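Local coordinates for DUF3863 domain-containing protein (Parabacteroides distasonis, PDB 3LM3) that is of unknown function but is probably a glycoside hydrolase or carbohydrate deacetylase, at residues Glu366-Leu371 with Val384-Arg389; Ser187-Phe192 with Tyr341-Arg346; Leu392-Pro397 with Trp409-Lys414. All blocks are in the same frame, centred on the assembly; numbering follows the deposited sequence.

Interaction 1. Residues Glu366-Leu371 with Val384-Arg389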
loop_
_atom_site.group_PDB
_atom_site.type_symbol
_atom_site.label_atom_id
_atom_site.label_comp_id
_atom_site.label_asym_id
_atom_site.label_seq_id
_atom_site.Cartn_x
_atom_site.Cartn_y
_atom_site.Cartn_z
ATOM N N GLU A 366 -2.666 15.348 12.618
ATOM C CA GLU A 366 -3.410 15.196 13.857
ATOM C C GLU A 366 -4.654 14.315 13.786
ATOM O O GLU A 366 -5.098 13.856 14.823
ATOM C CB GLU A 366 -3.714 16.551 14.462
ATOM C CG GLU A 366 -2.454 17.198 15.048
ATOM C CD GLU A 366 -2.742 18.504 15.780
ATOM O OE1 GLU A 366 -3.088 19.496 15.115
ATOM O OE2 GLU A 366 -2.618 18.501 17.017
ATOM N N PHE A 367 -5.204 14.090 12.592
ATOM C CA PHE A 367 -6.337 13.180 12.440
ATOM C C PHE A 367 -6.575 12.828 10.976
ATOM O O PHE A 367 -6.083 13.504 10.064
ATOM C CB PHE A 367 -7.624 13.767 13.032
ATOM C CG PHE A 367 -8.121 15.021 12.346
ATOM C CD1 PHE A 367 -7.709 16.278 12.771
ATOM C CD2 PHE A 367 -9.025 14.952 11.294
ATOM C CE1 PHE A 367 -8.195 17.441 12.156
ATOM C CE2 PHE A 367 -9.495 16.108 10.661
ATOM C CZ PHE A 367 -9.070 17.356 11.100
ATOM N N ARG A 368 -7.353 11.767 10.787
ATOM C CA ARG A 368 -8.042 11.584 9.515
ATOM C C ARG A 368 -9.536 11.639 9.748
ATOM O O ARG A 368 -10.030 11.327 10.841
ATOM C CB ARG A 368 -7.622 10.279 8.812
ATOM C CG ARG A 368 -8.101 9.006 9.492
ATOM C CD ARG A 368 -7.768 7.740 8.743
ATOM N NE ARG A 368 -8.674 6.671 9.124
ATOM C CZ ARG A 368 -8.625 5.429 8.681
ATOM N NH1 ARG A 368 -7.617 5.010 7.921
ATOM N NH2 ARG A 368 -9.577 4.583 9.006
ATOM N N LEU A 369 -10.240 11.995 8.687
ATOM C CA LEU A 369 -11.678 12.199 8.706
ATOM C C LEU A 369 -12.256 11.796 7.356
ATOM O O LEU A 369 -11.775 12.248 6.337
ATOM C CB LEU A 369 -12.006 13.668 8.958
ATOM C CG LEU A 369 -13.453 14.150 8.826
ATOM C CD1 LEU A 369 -14.314 13.629 9.993
ATOM C CD2 LEU A 369 -13.515 15.701 8.810
ATOM N N ALA A 370 -13.327 10.996 7.389
ATOM C CA ALA A 370 -14.091 10.652 6.177
ATOM C C ALA A 370 -15.555 11.038 6.325
ATOM O O ALA A 370 -16.191 10.724 7.346
ATOM C CB ALA A 370 -14.024 9.157 5.910
ATOM N N LEU A 371 -16.086 11.665 5.282
ATOM C CA LEU A 371 -17.483 12.049 5.200
ATOM C C LEU A 371 -18.095 11.278 4.024
ATOM O O LEU A 371 -17.466 11.166 2.954
ATOM C CB LEU A 371 -17.600 13.553 4.941
ATOM C CG LEU A 371 -16.939 14.472 5.962
ATOM C CD1 LEU A 371 -17.075 15.942 5.502
ATOM C CD2 LEU A 371 -17.536 14.265 7.334
ATOM N N VAL A 384 -20.187 11.735 9.045
ATOM C CA VAL A 384 -18.882 11.266 9.453
ATOM C C VAL A 384 -18.937 9.755 9.566
ATOM O O VAL A 384 -19.686 9.200 10.366
ATOM C CB VAL A 384 -18.469 11.847 10.831
ATOM C CG1 VAL A 384 -17.087 11.307 11.277
ATOM C CG2 VAL A 384 -18.429 13.377 10.812
ATOM N N ILE A 385 -18.095 9.071 8.775
ATOM C CA ILE A 385 -17.939 7.624 8.886
ATOM C C ILE A 385 -16.595 7.202 9.485
ATOM O O ILE A 385 -16.408 6.032 9.833
ATOM C CB ILE A 385 -18.185 6.869 7.547
ATOM C CG1 ILE A 385 -17.114 7.179 6.504
ATOM C CG2 ILE A 385 -19.591 7.198 7.029
ATOM C CD1 ILE A 385 -17.112 6.150 5.335
ATOM N N ASP A 386 -15.651 8.135 9.586
ATOM C CA ASP A 386 -14.367 7.869 10.236
ATOM C C ASP A 386 -13.868 9.174 10.824
ATOM O O ASP A 386 -13.850 10.202 10.151
ATOM C CB ASP A 386 -13.333 7.310 9.236
ATOM C CG ASP A 386 -12.130 6.695 9.913
ATOM O OD1 ASP A 386 -11.220 7.487 10.288
ATOM O OD2 ASP A 386 -12.101 5.430 9.993
ATOM N N PHE A 387 -13.448 9.137 12.083
ATOM C CA PHE A 387 -12.701 10.217 12.696
ATOM C C PHE A 387 -11.721 9.551 13.631
ATOM O O PHE A 387 -12.122 8.969 14.653
ATOM C CB PHE A 387 -13.615 11.194 13.436
ATOM C CG PHE A 387 -12.867 12.322 14.086
ATOM C CD1 PHE A 387 -12.135 13.224 13.305
ATOM C CD2 PHE A 387 -12.900 12.498 15.451
ATOM C CE1 PHE A 387 -11.426 14.253 13.895
ATOM C CE2 PHE A 387 -12.187 13.544 16.046
ATOM C CZ PHE A 387 -11.468 14.420 15.267
ATOM N N THR A 388 -10.447 9.557 13.240
ATOM C CA THR A 388 -9.400 8.857 13.949
ATOM C C THR A 388 -8.351 9.892 14.330
ATOM O O THR A 388 -7.717 10.484 13.467
ATOM C CB THR A 388 -8.789 7.768 13.047
ATOM O OG1 THR A 388 -9.799 6.860 12.608
ATOM C CG2 THR A 388 -7.698 6.967 13.775
ATOM N N ARG A 389 -8.195 10.135 15.631
ATOM C CA ARG A 389 -7.248 11.122 16.129
ATOM C C ARG A 389 -5.865 10.549 16.326
ATOM O O ARG A 389 -5.702 9.458 16.807
ATOM C CB ARG A 389 -7.765 11.680 17.461
ATOM C CG ARG A 389 -8.965 12.558 17.283
ATOM C CD ARG A 389 -9.456 13.107 18.595
ATOM N NE ARG A 389 -8.526 14.078 19.144
ATOM C CZ ARG A 389 -8.864 14.994 20.024
ATOM N NH1 ARG A 389 -10.123 15.084 20.459
ATOM N NH2 ARG A 389 -7.946 15.831 20.453
#

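Interaction 2. Residues Ser187-Phe192 with Tyr341-Arg346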
loop_
_atom_site.group_PDB
_atom_site.type_symbol
_atom_site.label_atom_id
_atom_site.label_comp_id
_atom_site.label_asym_id
_atom_site.label_seq_id
_atom_site.Cartn_x
_atom_site.Cartn_y
_atom_site.Cartn_z
ATOM N N SER A 187 -4.546 4.588 9.569
ATOM C CA SER A 187 -3.476 5.460 9.096
ATOM C C SER A 187 -3.918 6.370 7.963
ATOM O O SER A 187 -4.975 6.155 7.359
ATOM C CB SER A 187 -2.294 4.626 8.639
ATOM O OG SER A 187 -2.482 4.060 7.326
ATOM N N PRO A 188 -3.092 7.366 7.614
ATOM C CA PRO A 188 -3.233 7.990 6.297
ATOM C C PRO A 188 -2.924 7.002 5.197
ATOM O O PRO A 188 -2.192 6.039 5.405
ATOM C CB PRO A 188 -2.165 9.112 6.291
ATOM C CG PRO A 188 -1.860 9.340 7.774
ATOM C CD PRO A 188 -1.968 7.958 8.379
ATOM N N SER A 189 -3.489 7.232 4.013
ATOM C CA SER A 189 -3.219 6.391 2.862
ATOM C C SER A 189 -2.095 6.930 2.004
ATOM O O SER A 189 -1.556 6.196 1.188
ATOM C CB SER A 189 -4.468 6.182 2.039
ATOM O OG SER A 189 -4.864 7.360 1.378
ATOM N N TYR A 190 -1.749 8.191 2.152
ATOM C CA TYR A 190 -0.622 8.789 1.437
ATOM C C TYR A 190 0.561 8.871 2.388
ATOM O O TYR A 190 0.448 8.522 3.589
ATOM C CB TYR A 190 -1.007 10.148 0.836
ATOM C CG TYR A 190 -1.360 10.161 -0.659
ATOM C CD1 TYR A 190 -1.887 9.039 -1.309
ATOM C CD2 TYR A 190 -1.213 11.337 -1.385
ATOM C CE1 TYR A 190 -2.197 9.080 -2.655
ATOM C CE2 TYR A 190 -1.524 11.394 -2.738
ATOM C CZ TYR A 190 -2.035 10.265 -3.366
ATOM O OH TYR A 190 -2.433 10.345 -4.693
ATOM N N PRO A 191 1.728 9.284 1.871
ATOM C CA PRO A 191 2.952 9.056 2.642
ATOM C C PRO A 191 3.034 9.916 3.885
ATOM O O PRO A 191 2.545 11.051 3.919
ATOM C CB PRO A 191 4.058 9.430 1.666
ATOM C CG PRO A 191 3.417 9.131 0.319
ATOM C CD PRO A 191 2.015 9.637 0.463
ATOM N N PHE A 192 3.642 9.356 4.931
ATOM C CA PHE A 192 3.850 10.075 6.185
ATOM C C PHE A 192 5.053 9.506 6.919
ATOM O O PHE A 192 5.476 8.388 6.637
ATOM C CB PHE A 192 2.605 10.002 7.096
ATOM C CG PHE A 192 2.229 8.587 7.532
ATOM C CD1 PHE A 192 1.543 7.752 6.677
ATOM C CD2 PHE A 192 2.565 8.105 8.798
ATOM C CE1 PHE A 192 1.190 6.471 7.057
ATOM C CE2 PHE A 192 2.225 6.807 9.176
ATOM C CZ PHE A 192 1.555 5.990 8.306
ATOM N N TYR A 341 -3.644 15.978 3.160
ATOM C CA TYR A 341 -4.201 15.290 2.002
ATOM C C TYR A 341 -5.724 15.289 1.993
ATOM O O TYR A 341 -6.374 15.156 3.043
ATOM C CB TYR A 341 -3.738 13.853 1.947
ATOM C CG TYR A 341 -2.251 13.647 2.030
ATOM C CD1 TYR A 341 -1.373 14.239 1.118
ATOM C CD2 TYR A 341 -1.706 12.816 3.001
ATOM C CE1 TYR A 341 -0.002 14.013 1.170
ATOM C CE2 TYR A 341 -0.336 12.576 3.072
ATOM C CZ TYR A 341 0.507 13.189 2.159
ATOM O OH TYR A 341 1.868 12.924 2.188
ATOM N N ARG A 342 -6.269 15.478 0.805
ATOM C CA ARG A 342 -7.706 15.445 0.572
ATOM C C ARG A 342 -7.991 14.603 -0.660
ATOM O O ARG A 342 -7.227 14.647 -1.635
ATOM C CB ARG A 342 -8.246 16.850 0.336
ATOM C CG ARG A 342 -8.162 17.725 1.565
ATOM C CD ARG A 342 -8.526 19.162 1.261
ATOM N NE ARG A 342 -7.568 19.701 0.317
ATOM C CZ ARG A 342 -7.739 20.749 -0.480
ATOM N NH1 ARG A 342 -8.879 21.447 -0.468
ATOM N NH2 ARG A 342 -6.741 21.115 -1.291
ATOM N N PHE A 343 -9.089 13.846 -0.589
ATOM C CA PHE A 343 -9.618 13.097 -1.713
ATOM C C PHE A 343 -11.117 13.228 -1.782
ATOM O O PHE A 343 -11.768 13.345 -0.744
ATOM C CB PHE A 343 -9.255 11.607 -1.608
ATOM C CG PHE A 343 -7.786 11.367 -1.527
ATOM C CD1 PHE A 343 -7.007 11.371 -2.669
ATOM C CD2 PHE A 343 -7.168 11.165 -0.307
ATOM C CE1 PHE A 343 -5.630 11.223 -2.581
ATOM C CE2 PHE A 343 -5.768 10.992 -0.229
ATOM C CZ PHE A 343 -5.016 11.010 -1.373
ATOM N N VAL A 344 -11.640 13.188 -2.999
ATOM C CA VAL A 344 -13.084 13.139 -3.255
ATOM C C VAL A 344 -13.338 12.047 -4.283
ATOM O O VAL A 344 -12.620 11.973 -5.295
ATOM C CB VAL A 344 -13.617 14.478 -3.785
ATOM C CG1 VAL A 344 -15.095 14.353 -4.188
ATOM C CG2 VAL A 344 -13.403 15.588 -2.761
ATOM N N GLU A 345 -14.319 11.191 -4.036
ATOM C CA GLU A 345 -14.655 10.121 -4.977
ATOM C C GLU A 345 -16.135 9.867 -4.990
ATOM O O GLU A 345 -16.748 9.808 -3.944
ATOM C CB GLU A 345 -13.960 8.830 -4.572
ATOM C CG GLU A 345 -14.246 7.676 -5.538
ATOM C CD GLU A 345 -14.139 6.310 -4.949
ATOM O OE1 GLU A 345 -13.644 6.165 -3.813
ATOM O OE2 GLU A 345 -14.507 5.326 -5.667
ATOM N N ARG A 346 -16.692 9.697 -6.181
ATOM C CA ARG A 346 -18.007 9.075 -6.343
ATOM C C ARG A 346 -17.836 7.666 -6.873
ATOM O O ARG A 346 -16.835 7.341 -7.521
ATOM C CB ARG A 346 -18.926 9.879 -7.248
ATOM C CG ARG A 346 -19.386 11.140 -6.619
ATOM C CD ARG A 346 -20.252 11.949 -7.560
ATOM N NE ARG A 346 -20.807 13.090 -6.849
ATOM C CZ ARG A 346 -21.807 13.846 -7.309
ATOM N NH1 ARG A 346 -22.351 13.602 -8.489
ATOM N NH2 ARG A 346 -22.245 14.854 -6.565
#

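Interaction 3. Residues Leu392-Pro397 with Trp409-Lys414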
loop_
_atom_site.group_PDB
_atom_site.type_symbol
_atom_site.label_atom_id
_atom_site.label_comp_id
_atom_site.label_asym_id
_atom_site.label_seq_id
_atom_site.Cartn_x
_atom_site.Cartn_y
_atom_site.Cartn_z
ATOM N N LEU A 392 -3.850 11.805 20.240
ATOM C CA LEU A 392 -3.968 10.872 21.337
ATOM C C LEU A 392 -2.787 9.887 21.351
ATOM O O LEU A 392 -2.299 9.457 20.298
ATOM C CB LEU A 392 -5.304 10.103 21.233
ATOM C CG LEU A 392 -6.587 10.938 21.239
ATOM C CD1 LEU A 392 -7.822 10.073 21.007
ATOM C CD2 LEU A 392 -6.703 11.705 22.566
ATOM N N GLN A 393 -2.315 9.515 22.531
ATOM C CA GLN A 393 -1.275 8.493 22.643
ATOM C C GLN A 393 -1.745 7.192 22.002
ATOM O O GLN A 393 -2.900 6.805 22.160
ATOM C CB GLN A 393 -0.858 8.237 24.115
ATOM C CG GLN A 393 0.307 7.265 24.245
ATOM C CD GLN A 393 0.908 7.154 25.636
ATOM O OE1 GLN A 393 0.445 7.777 26.584
ATOM N NE2 GLN A 393 1.961 6.348 25.754
ATOM N N ALA A 394 -0.862 6.545 21.245
ATOM C CA ALA A 394 -1.130 5.252 20.664
ATOM C C ALA A 394 -0.117 4.232 21.176
ATOM O O ALA A 394 0.952 4.585 21.697
ATOM C CB ALA A 394 -1.080 5.346 19.099
ATOM N N HIS A 395 -0.498 2.970 21.064
ATOM C CA HIS A 395 0.277 1.802 21.513
ATOM C C HIS A 395 0.157 0.664 20.524
ATOM O O HIS A 395 -0.984 0.365 20.126
ATOM C CB HIS A 395 -0.291 1.269 22.839
ATOM C CG HIS A 395 -0.375 2.298 23.913
ATOM N ND1 HIS A 395 -1.522 3.028 24.164
ATOM C CD2 HIS A 395 0.555 2.739 24.785
ATOM C CE1 HIS A 395 -1.286 3.874 25.149
ATOM N NE2 HIS A 395 -0.037 3.717 25.545
ATOM N N GLU A 396 1.241 -0.036 20.218
ATOM C CA GLU A 396 1.189 -1.237 19.422
ATOM C C GLU A 396 1.136 -2.460 20.323
ATOM O O GLU A 396 1.477 -2.378 21.516
ATOM C CB GLU A 396 2.443 -1.318 18.523
ATOM C CG GLU A 396 2.586 -0.252 17.460
ATOM C CD GLU A 396 3.936 -0.296 16.790
ATOM O OE1 GLU A 396 4.893 -0.929 17.323
ATOM O OE2 GLU A 396 4.025 0.242 15.667
ATOM N N PRO A 397 0.762 -3.604 19.746
ATOM C CA PRO A 397 0.848 -4.854 20.534
ATOM C C PRO A 397 2.239 -5.147 21.063
ATOM O O PRO A 397 3.236 -4.843 20.415
ATOM C CB PRO A 397 0.386 -5.919 19.536
ATOM C CG PRO A 397 -0.407 -5.181 18.550
ATOM C CD PRO A 397 0.196 -3.837 18.408
ATOM N N TRP A 409 -3.425 -4.687 14.611
ATOM C CA TRP A 409 -2.582 -3.507 14.812
ATOM C C TRP A 409 -3.298 -2.201 14.455
ATOM O O TRP A 409 -2.657 -1.163 14.316
ATOM C CB TRP A 409 -1.294 -3.643 13.992
ATOM C CG TRP A 409 -0.384 -4.713 14.509
ATOM C CD1 TRP A 409 -0.659 -6.041 14.593
ATOM C CD2 TRP A 409 0.951 -4.549 15.007
ATOM N NE1 TRP A 409 0.406 -6.707 15.133
ATOM C CE2 TRP A 409 1.404 -5.814 15.405
ATOM C CE3 TRP A 409 1.794 -3.450 15.200
ATOM C CZ2 TRP A 409 2.658 -6.011 15.972
ATOM C CZ3 TRP A 409 3.052 -3.652 15.715
ATOM C CH2 TRP A 409 3.461 -4.917 16.129
ATOM N N SER A 410 -4.615 -2.239 14.304
ATOM C CA SER A 410 -5.340 -1.046 13.891
ATOM C C SER A 410 -5.290 0.063 14.914
ATOM O O SER A 410 -5.286 -0.182 16.119
ATOM C CB SER A 410 -6.794 -1.374 13.564
ATOM O OG SER A 410 -6.879 -2.270 12.454
ATOM N N LEU A 411 -5.267 1.286 14.414
ATOM C CA LEU A 411 -5.339 2.482 15.253
ATOM C C LEU A 411 -6.764 3.015 15.150
ATOM O O LEU A 411 -7.187 3.550 14.113
ATOM C CB LEU A 411 -4.287 3.508 14.805
ATOM C CG LEU A 411 -3.973 4.626 15.805
ATOM C CD1 LEU A 411 -2.636 5.305 15.466
ATOM C CD2 LEU A 411 -5.130 5.656 15.889
ATOM N N ILE A 412 -7.539 2.830 16.222
ATOM C CA ILE A 412 -8.963 3.143 16.232
ATOM C C ILE A 412 -9.276 3.856 17.534
ATOM O O ILE A 412 -8.799 3.429 18.616
ATOM C CB ILE A 412 -9.781 1.830 16.124
ATOM C CG1 ILE A 412 -9.624 1.226 14.734
ATOM C CG2 ILE A 412 -11.279 2.040 16.387
ATOM C CD1 ILE A 412 -10.240 -0.171 14.544
ATOM N N ASN A 413 -10.019 4.950 17.457
ATOM C CA ASN A 413 -10.463 5.610 18.669
ATOM C C ASN A 413 -11.899 6.096 18.469
ATOM O O ASN A 413 -12.810 5.312 18.717
ATOM C CB ASN A 413 -9.461 6.668 19.169
ATOM C CG ASN A 413 -8.896 7.544 18.069
ATOM O OD1 ASN A 413 -9.604 8.313 17.442
ATOM N ND2 ASN A 413 -7.574 7.487 17.912
ATOM N N LYS A 414 -12.138 7.294 17.954
ATOM C CA LYS A 414 -13.506 7.865 18.004
ATOM C C LYS A 414 -14.533 7.143 17.098
ATOM O O LYS A 414 -15.500 6.547 17.586
ATOM C CB LYS A 414 -13.479 9.373 17.710
ATOM C CG LYS A 414 -12.559 10.193 18.634
ATOM C CD LYS A 414 -12.769 9.855 20.129
ATOM C CE LYS A 414 -12.259 10.973 21.090
ATOM N NZ LYS A 414 -13.198 12.143 21.211
HETATM O O HOH W 1 -2.574 -1.152 17.758
#

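Interaction 1. Residues Glu366-Leu371 with Val384-Arg389
R368 and D386 meet across an antiparallel strand pair, on the sheet face they share with A370 and T388. The arginine holds the carboxylate side-on: NE of R368 lies 2.9 Å from OD1 of D386, and NH2 of R368 lies 2.8 Å from OD2 of D386. Both oxygens lie close to the guanidinium plane, yet the two groups are turned 61° apart, which brings the nitrogens in from above the carboxylate. From its opposite face OG1 of T388 donates to OD1 of D386 at 2.8 Å, fixing the rotation of the acid, as a short hydroxyl two residues along the strand can.

On the other face F367 and F387 pack obliquely, CD2 of F367 meeting the edge of F387 at CE1 (3.6 Å), while the branched V384 fills in between L369 and L371. A classic beta bulge places I385 and D386 both opposite A370, whose O accepts a bond from I385 N (2.9 Å) and a weak one from D386 N.

The two strands form a hairpin at one side of a four-stranded antiparallel sheet. Helix 434-443 packs on the phenylalanine face, and strand 357-363 flanks 367-371 with W361 beside A370 and D386.

Interaction 2. Residues Ser187-Phe192 with Tyr341-Arg346
Y190, from the loop 187-192, packs against both Y341 and F343, two residues whose side chains leave the same side of strand 341-346, and this is where the packing is tight. F343 sets its edge on the face of Y190: CZ of F343 stands over the ring centre, 3.6 Å from CE1 of Y190, with the planes at 79°. Y190 in turn directs its own edge at the face of Y341, the planes at 74°, while CB of Y190 sits over that same face in a CH-pi contact, 3.4 Å from CE2 of Y341. The backbone sets that CB in place; chi1 of -100°, away from the usual staggered values, then turns the ring so that its face receives F343 while its edge points at Y341.

The three rings form an aromatic cluster of successive T-shaped pairs, through which a loop following strand 168-172 is joined to an outermost strand of the antiparallel sheet. Tyrosine suits the two buried places of Y341 and Y190, since a phenol adds a polar anchor to a flat apolar body: OH of Y341 donates to O of P191 at 2.6 Å, near the plane of its own ring, and also pairs with W329, whereas OH of Y190 is bonded to H269 and W281. P191, rigid and lacking an N-H, rests CD 3.7 Å from OH of Y341.

Packing is looser at S189, where OG comes only within 4.1 Å of CE2 of F343. Farther along the strand the contact ends; R342 and V344 alternate onto the other side and are partly exposed, as is R346, which forms a salt bridge with E358.

Interaction 3. Residues Leu392-Pro397 with Trp409-Lys414
The segments 392-397 and 409-414 run roughly antiparallel, their end-to-end directions 152° apart, but do not pair as strands: the CA atoms of A394 and L411 are 7.4 Å apart, too far for direct backbone bonding. A water partly spans the gap, donating to O of H395 at 3.2 Å and weakly to O of S410. The chains come closer toward E396 and W409.

There the indole of W409 carries the contact. P397 lies over one face of it, CD standing above the six-membered ring 3.6 Å from the centroid and 14° off the normal, while CG of P397 lies over the CE2-NE1 side. Proline suits this place because its ring is compact and rigid, and because CD, bonded to the amide nitrogen, has somewhat polarised C-H groups that suit a pi face. E396 approaches at the ring edge instead. With CG anti to its carbonyl carbon and the chain extended beyond, the glutamate runs along the rim, its CD 3.6 Å from CZ3 of W409 and the carboxylate turned 64° from the indole plane.

Farther along, CB of A394 tentatively meets CD1 of L411, in one of two conformers of the leucine, and CD1 of L392 lies 4.0 Å from CG of N413.

The direct contacts are therefore mostly dispersive and CH-pi in kind, to which the carboxylate at the C-H rim probably adds a weak electrostatic part. Its oxygens anchor 392-397 to R120 and to the backbone N of A154 and F199, while NE1 of W409 is bonded locally to O of A406.

How the interactions relate
Along the chain interaction 2 closes before interaction 1 opens, and interaction 3 follows. Interactions 1 and 2 have centres about 11 Å apart and reach opposite outermost strands of one antiparallel sheet, 383-389 and 341-346; they touch where NH1 of R368 probably bonds to O of S187. Interaction 3, its centre about 14 Å from that of interaction 1, lies in the loop between strand 383-389 and helix 434-443, and N of R389 probably bonds to OD1 of N413. Interactions 2 and 3 do not touch, with centres about 19 Å apart. The hairpin of interaction 1 thus links the other two, and the antiparallel strands join the DUF3863 and DUF3864 parts of the protein.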